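Local coordinates for protein pectinesterase (Sitophilus oryzae, PDB 4PMH) that probably helps to digest plant cell walls by removing methyl esters from pectin, releasing methanol, at residues T14-E17 and S18-T22; S300-P304 and G305-N309. One frame throughout, in Å; residues are numbered along the deposited sequence.

Interaction 1 of 2, residues T14-E17 and S18-T22; sequences TASE and SNYFT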
ATOM      1  N   THR A  14     -17.308  12.848  14.577  1.00 13.28           N
ATOM      2  CA  THR A  14     -17.446  13.973  15.482  1.00 13.28           C
ATOM      3  C   THR A  14     -16.086  14.375  15.998  1.00 13.66           C
ATOM      4  O   THR A  14     -15.140  13.579  15.962  1.00 13.20           O
ATOM      5  CB  THR A  14     -18.355  13.627  16.671  1.00 13.31           C
ATOM      6  OG1 THR A  14     -17.744  12.623  17.495  1.00 12.95           O
ATOM      7  CG2 THR A  14     -19.706  13.122  16.186  1.00 13.00           C
ATOM      8  N   ALA A  15     -15.989  15.589  16.530  1.00 14.38           N
ATOM      9  CA  ALA A  15     -14.736  16.045  17.142  1.00 15.28           C
ATOM     10  C   ALA A  15     -14.241  15.092  18.220  1.00 15.08           C
ATOM     11  O   ALA A  15     -13.035  14.860  18.371  1.00 16.13           O
ATOM     12  CB  ALA A  15     -14.898  17.450  17.709  1.00 16.20           C
ATOM     13  N   SER A  16     -15.173  14.545  18.983  1.00 15.82           N
ATOM     14  CA  SER A  16     -14.856  13.636  20.086  1.00 15.83           C
ATOM     15  C   SER A  16     -14.316  12.301  19.549  1.00 15.40           C
ATOM     16  O   SER A  16     -13.275  11.807  19.972  1.00 15.85           O
ATOM     17  CB  SER A  16     -16.139  13.402  20.895  1.00 16.51           C
ATOM     18  OG  SER A  16     -15.874  12.702  22.075  1.00 17.94           O
ATOM     19  N   GLU A  17     -15.065  11.722  18.624  1.00 14.91           N
ATOM     20  CA  GLU A  17     -14.620  10.530  17.895  1.00 15.20           C
ATOM     21  C   GLU A  17     -13.217  10.673  17.267  1.00 15.95           C
ATOM     22  O   GLU A  17     -12.400   9.735  17.327  1.00 15.18           O
ATOM     23  CB  GLU A  17     -15.648  10.207  16.821  1.00 14.22           C
ATOM     24  CG  GLU A  17     -16.913   9.551  17.359  1.00 14.06           C
ATOM     25  CD  GLU A  17     -17.989   9.407  16.297  1.00 13.83           C
ATOM     26  OE1 GLU A  17     -17.914  10.120  15.275  1.00 14.79           O
ATOM     27  OE2 GLU A  17     -18.947   8.618  16.476  1.00 14.17           O
ATOM     28  N   SER A  18     -12.939  11.845  16.684  1.00 17.83           N
ATOM     29  CA  SER A  18     -11.638  12.116  16.058  1.00 19.37           C
ATOM     30  C   SER A  18     -10.466  11.904  16.996  1.00 19.61           C
ATOM     31  O   SER A  18      -9.408  11.480  16.556  1.00 16.99           O
ATOM     32  CB  SER A  18     -11.569  13.534  15.458  1.00 21.24           C
ATOM     33  OG  SER A  18     -11.423  14.530  16.459  1.00 24.82           O
ATOM     34  N   ASN A  19     -10.651  12.173  18.294  1.00 21.57           N
ATOM     35  CA  ASN A  19      -9.561  12.003  19.271  1.00 24.23           C
ATOM     36  C   ASN A  19      -9.099  10.540  19.432  1.00 24.32           C
ATOM     37  O   ASN A  19      -8.006  10.287  19.954  1.00 26.18           O
ATOM     38  CB  ASN A  19      -9.947  12.575  20.656  1.00 24.93           C
ATOM     39  CG  ASN A  19     -10.217  14.067  20.634  1.00 26.54           C
ATOM     40  OD1 ASN A  19     -11.291  14.526  21.052  1.00 28.86           O
ATOM     41  ND2 ASN A  19      -9.250  14.837  20.158  1.00 27.81           N
ATOM     42  N   TYR A  20      -9.911   9.579  18.991  1.00 24.00           N
ATOM     43  CA  TYR A  20      -9.510   8.175  19.060  1.00 24.89           C
ATOM     44  C   TYR A  20      -8.653   7.769  17.862  1.00 22.76           C
ATOM     45  O   TYR A  20      -8.167   6.640  17.824  1.00 20.89           O
ATOM     46  CB  TYR A  20     -10.716   7.231  19.150  1.00 27.18           C
ATOM     47  CG  TYR A  20     -11.763   7.664  20.153  1.00 29.58           C
ATOM     48  CD1 TYR A  20     -11.398   8.203  21.399  1.00 30.96           C
ATOM     49  CD2 TYR A  20     -13.121   7.543  19.856  1.00 31.10           C
ATOM     50  CE1 TYR A  20     -12.362   8.614  22.311  1.00 32.69           C
ATOM     51  CE2 TYR A  20     -14.088   7.946  20.760  1.00 32.27           C
ATOM     52  CZ  TYR A  20     -13.711   8.473  21.987  1.00 33.83           C
ATOM     53  OH  TYR A  20     -14.695   8.874  22.877  1.00 35.02           O
ATOM     54  N   PHE A  21      -8.479   8.669  16.892  1.00 20.57           N
ATOM     55  CA  PHE A  21      -7.790   8.329  15.642  1.00 20.19           C
ATOM     56  C   PHE A  21      -6.737   9.343  15.314  1.00 19.15           C
ATOM     57  O   PHE A  21      -7.011  10.386  14.723  1.00 18.65           O
ATOM     58  CB  PHE A  21      -8.805   8.235  14.516  1.00 21.17           C
ATOM     59  CG  PHE A  21      -9.880   7.253  14.790  1.00 21.54           C
ATOM     60  CD1 PHE A  21      -9.636   5.895  14.678  1.00 23.00           C
ATOM     61  CD2 PHE A  21     -11.129   7.684  15.217  1.00 23.07           C
ATOM     62  CE1 PHE A  21     -10.637   4.978  14.930  1.00 23.69           C
ATOM     63  CE2 PHE A  21     -12.131   6.775  15.488  1.00 22.61           C
ATOM     64  CZ  PHE A  21     -11.887   5.421  15.345  1.00 23.22           C
ATOM     65  N   THR A  22      -5.515   9.015  15.697  1.00 18.60           N
ATOM     66  CA  THR A  22      -4.381   9.897  15.583  1.00 18.74           C
ATOM     67  C   THR A  22      -3.182   9.010  15.226  1.00 19.03           C
ATOM     68  O   THR A  22      -3.259   7.780  15.351  1.00 18.29           O
ATOM     69  CB  THR A  22      -4.096  10.603  16.928  1.00 19.02           C
ATOM     70  OG1 THR A  22      -3.610   9.639  17.870  1.00 19.81           O
ATOM     71  CG2 THR A  22      -5.349  11.246  17.480  1.00 19.26           C
TER
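Thr14 and Ser18 belong to a local contact, one short helical turn running into a beta turn, lying against strands 311-315 and 355-359 of the right-handed parallel beta-helix of the pectinesterase fold. The turn starts with a capping box between Thr14 and Glu17. Thr14 OG1 accepts from Glu17 N at 3.0 Å, while Glu17 OE1 accepts from Thr14 N at 2.9 Å. That donor meets the anti side of the oxygen, 28° out of the carboxylate plane. Glu17 reaches back because its CG sits beside the backbone N, opposite the carbonyl carbon (chi1 -76°), and the chain runs extended beyond it. Backbone bonds follow: Thr14 O takes Ser18 N at 2.9 Å, four residues on, whereas Ser16 O and Glu17 O reach only three residues on, to Asn19 N and Tyr20 N, so the turn tightens as it goes. A type I beta turn from Ser18 to Phe21 continues it. Ser18 OG, wedged between its own backbone N and carbonyl carbon (chi1 75°), donates to Ala15 O in a short bond of 2.5 Å. The Tyr20 ring lies back over the turn, with Ser16 O above the centre of one face, 3.9 Å from Tyr20 CZ. Phe21 presses its ring inward onto Gln311, Ile313 and Leu348, with Phe21 CD2 3.2 Å from Glu17 O, and its own carbonyl oxygen accepts from Lys315 NZ. Glu17 OE1 also forms a salt bridge with Arg346 NH2. With a backbone N-H at the start of the helix and a guanidinium group both drawn to one carboxylate oxygen, Glu17 probably stays ionised, and these two bonds probably hold its side chain against rotation.

Interaction 2 of 2, residues S300-P304 and G305-N309; sequences SAYVP and GTSPN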
ATOM      1  N   SER A 300     -24.160 -12.279  -0.189  1.00 27.09           N
ATOM      2  CA  SER A 300     -24.804 -13.310   0.638  1.00 26.85           C
ATOM      3  C   SER A 300     -23.865 -13.992   1.623  1.00 25.52           C
ATOM      4  O   SER A 300     -24.322 -14.484   2.656  1.00 25.31           O
ATOM      5  CB  SER A 300     -25.436 -14.408  -0.230  1.00 28.56           C
ATOM      6  OG  SER A 300     -26.412 -13.855  -1.089  1.00 31.02           O
ATOM      7  N   ALA A 301     -22.575 -14.034   1.307  1.00 23.65           N
ATOM      8  CA  ALA A 301     -21.611 -14.765   2.137  1.00 23.58           C
ATOM      9  C   ALA A 301     -20.957 -13.922   3.229  1.00 22.35           C
ATOM     10  O   ALA A 301     -20.166 -14.442   4.016  1.00 21.39           O
ATOM     11  CB  ALA A 301     -20.551 -15.411   1.262  1.00 23.52           C
ATOM     12  N   TYR A 302     -21.297 -12.639   3.288  1.00 21.38           N
ATOM     13  CA  TYR A 302     -20.714 -11.731   4.284  1.00 20.84           C
ATOM     14  C   TYR A 302     -21.255 -12.014   5.695  1.00 20.41           C
ATOM     15  O   TYR A 302     -22.465 -11.996   5.931  1.00 19.52           O
ATOM     16  CB  TYR A 302     -20.948 -10.259   3.891  1.00 20.75           C
ATOM     17  CG  TYR A 302     -20.346  -9.273   4.869  1.00 20.46           C
ATOM     18  CD1 TYR A 302     -18.997  -8.949   4.837  1.00 21.21           C
ATOM     19  CD2 TYR A 302     -21.132  -8.683   5.838  1.00 20.91           C
ATOM     20  CE1 TYR A 302     -18.450  -8.048   5.752  1.00 21.16           C
ATOM     21  CE2 TYR A 302     -20.597  -7.804   6.748  1.00 21.17           C
ATOM     22  CZ  TYR A 302     -19.253  -7.493   6.699  1.00 21.18           C
ATOM     23  OH  TYR A 302     -18.763  -6.593   7.623  1.00 23.45           O
ATOM     24  N   VAL A 303     -20.334 -12.289   6.617  1.00 20.34           N
ATOM     25  CA  VAL A 303     -20.640 -12.541   8.009  1.00 21.04           C
ATOM     26  C   VAL A 303     -20.077 -11.403   8.873  1.00 20.82           C
ATOM     27  O   VAL A 303     -18.866 -11.347   9.109  1.00 18.86           O
ATOM     28  CB  VAL A 303     -20.030 -13.881   8.475  1.00 21.70           C
ATOM     29  CG1 VAL A 303     -20.400 -14.171   9.921  1.00 21.92           C
ATOM     30  CG2 VAL A 303     -20.506 -15.014   7.578  1.00 22.48           C
ATOM     31  N   PRO A 304     -20.953 -10.487   9.333  1.00 21.26           N
ATOM     32  CA  PRO A 304     -20.525  -9.361  10.181  1.00 21.66           C
ATOM     33  C   PRO A 304     -19.810  -9.837  11.434  1.00 21.57           C
ATOM     34  O   PRO A 304     -20.336 -10.699  12.137  1.00 21.78           O
ATOM     35  CB  PRO A 304     -21.836  -8.654  10.550  1.00 22.04           C
ATOM     36  CG  PRO A 304     -22.831  -9.086   9.530  1.00 22.25           C
ATOM     37  CD  PRO A 304     -22.390 -10.420   8.988  1.00 21.54           C
ATOM     38  N   GLY A 305     -18.613  -9.313  11.686  1.00 20.15           N
ATOM     39  CA  GLY A 305     -17.777  -9.758  12.809  1.00 20.67           C
ATOM     40  C   GLY A 305     -16.781 -10.869  12.495  1.00 20.42           C
ATOM     41  O   GLY A 305     -15.861 -11.107  13.276  1.00 21.12           O
ATOM     42  N   THR A 306     -16.958 -11.555  11.361  1.00 19.95           N
ATOM     43  CA  THR A 306     -16.049 -12.614  10.936  1.00 20.10           C
ATOM     44  C   THR A 306     -15.376 -12.250   9.597  1.00 20.09           C
ATOM     45  O   THR A 306     -14.142 -12.347   9.480  1.00 21.18           O
ATOM     46  CB  THR A 306     -16.788 -13.968  10.838  1.00 21.61           C
ATOM     47  OG1 THR A 306     -17.310 -14.325  12.128  1.00 22.00           O
ATOM     48  CG2 THR A 306     -15.869 -15.068  10.353  1.00 22.90           C
ATOM     49  N   SER A 307     -16.175 -11.842   8.604  1.00 18.02           N
ATOM     50  CA  SER A 307     -15.646 -11.388   7.317  1.00 17.47           C
ATOM     51  C   SER A 307     -14.825 -10.109   7.490  1.00 16.57           C
ATOM     52  O   SER A 307     -15.030  -9.384   8.458  1.00 15.85           O
ATOM     53  CB  SER A 307     -16.761 -11.168   6.304  1.00 17.15           C
ATOM     54  OG  SER A 307     -17.567 -12.327   6.155  1.00 17.20           O
ATOM     55  N   PRO A 308     -13.876  -9.844   6.566  1.00 16.47           N
ATOM     56  CA  PRO A 308     -13.139  -8.585   6.632  1.00 15.84           C
ATOM     57  C   PRO A 308     -14.099  -7.425   6.553  1.00 15.02           C
ATOM     58  O   PRO A 308     -15.170  -7.549   5.940  1.00 14.47           O
ATOM     59  CB  PRO A 308     -12.275  -8.593   5.366  1.00 16.44           C
ATOM     60  CG  PRO A 308     -12.248  -9.991   4.882  1.00 17.22           C
ATOM     61  CD  PRO A 308     -13.481 -10.665   5.404  1.00 16.93           C
ATOM     62  N   ASN A 309     -13.745  -6.319   7.189  1.00 13.93           N
ATOM     63  CA  ASN A 309     -14.518  -5.119   7.032  1.00 13.65           C
ATOM     64  C   ASN A 309     -13.593  -3.921   7.066  1.00 12.53           C
ATOM     65  O   ASN A 309     -13.286  -3.359   8.134  1.00 12.34           O
ATOM     66  CB  ASN A 309     -15.636  -5.043   8.079  1.00 14.17           C
ATOM     67  CG  ASN A 309     -16.668  -3.981   7.756  1.00 14.79           C
ATOM     68  OD1 ASN A 309     -16.944  -3.650   6.583  1.00 13.72           O
ATOM     69  ND2 ASN A 309     -17.244  -3.422   8.815  1.00 15.88           N
TER
HETATM   70  O   HOH W   1     -17.257  -8.111   9.433  1.00 18.96           O
HETATM   71  O   HOH W   2     -19.014 -12.850  13.729  1.00 39.03           O
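Val303 O is gripped by two backbone donors, Ser307 N at 2.8 Å in the carbonyl plane and Thr306 N at 3.0 Å, 35° above it. The bond to Thr306 closes a type II beta turn, with Gly305 at its third position, in the loop leading to strand 311-315 of the parallel beta-helix. There a side chain on Gly305 would collide with Pro304 O. Ser307 OG, turned beside its own backbone N (chi1 -55°), accepts from Val303 N at 2.8 Å, so Ser307 holds Val303 at both its N-H and its C=O. Tyr302 runs alongside, its CD1 3.5 Å from Ser307 CB, while Pro308 O meets the ring edge in plane, 3.3 Å from Tyr302 CE1. Arg336 makes a cation-pi contact with this ring. Tyr302 OH is hydrogen-bonded to Asp351 O. With an alanine here, a gap would probably open beside Ser307 CB and Asp351 O would lose that partner. The Asn309 side chain, hydrogen-bonded to Arg336 and Asp351, crosses Tyr302 at about a right angle, amide and ring planes 68° apart. One water donates to Tyr302 OH and to Ser307 O (2.7 Å) and accepts from Gly305 N.

How the interactions relate
Interactions 1 and 2 do not touch: their centres are 26 Å apart and their nearest atoms about 11 Å, and one closes long before the other opens along the chain. The loop of interaction 2 leads into strand 311-315, on whose Gln311 and Ile313 Phe21 of interaction 1 packs. The segment from Arg346 to Tyr353 borders both, with Arg346 and Leu348 at residues 14-22 and Asp351 and Tyr353 at 300-309. Interaction 1 lies away from the probable catalytic residues Gln199, Asp200 and Asp226. In interaction 2 the Pro308 side chain is about 7 Å from that of Trp292 and the Asn309 side chain about 10 Å from that of Arg290, both probable substrate-binding residues.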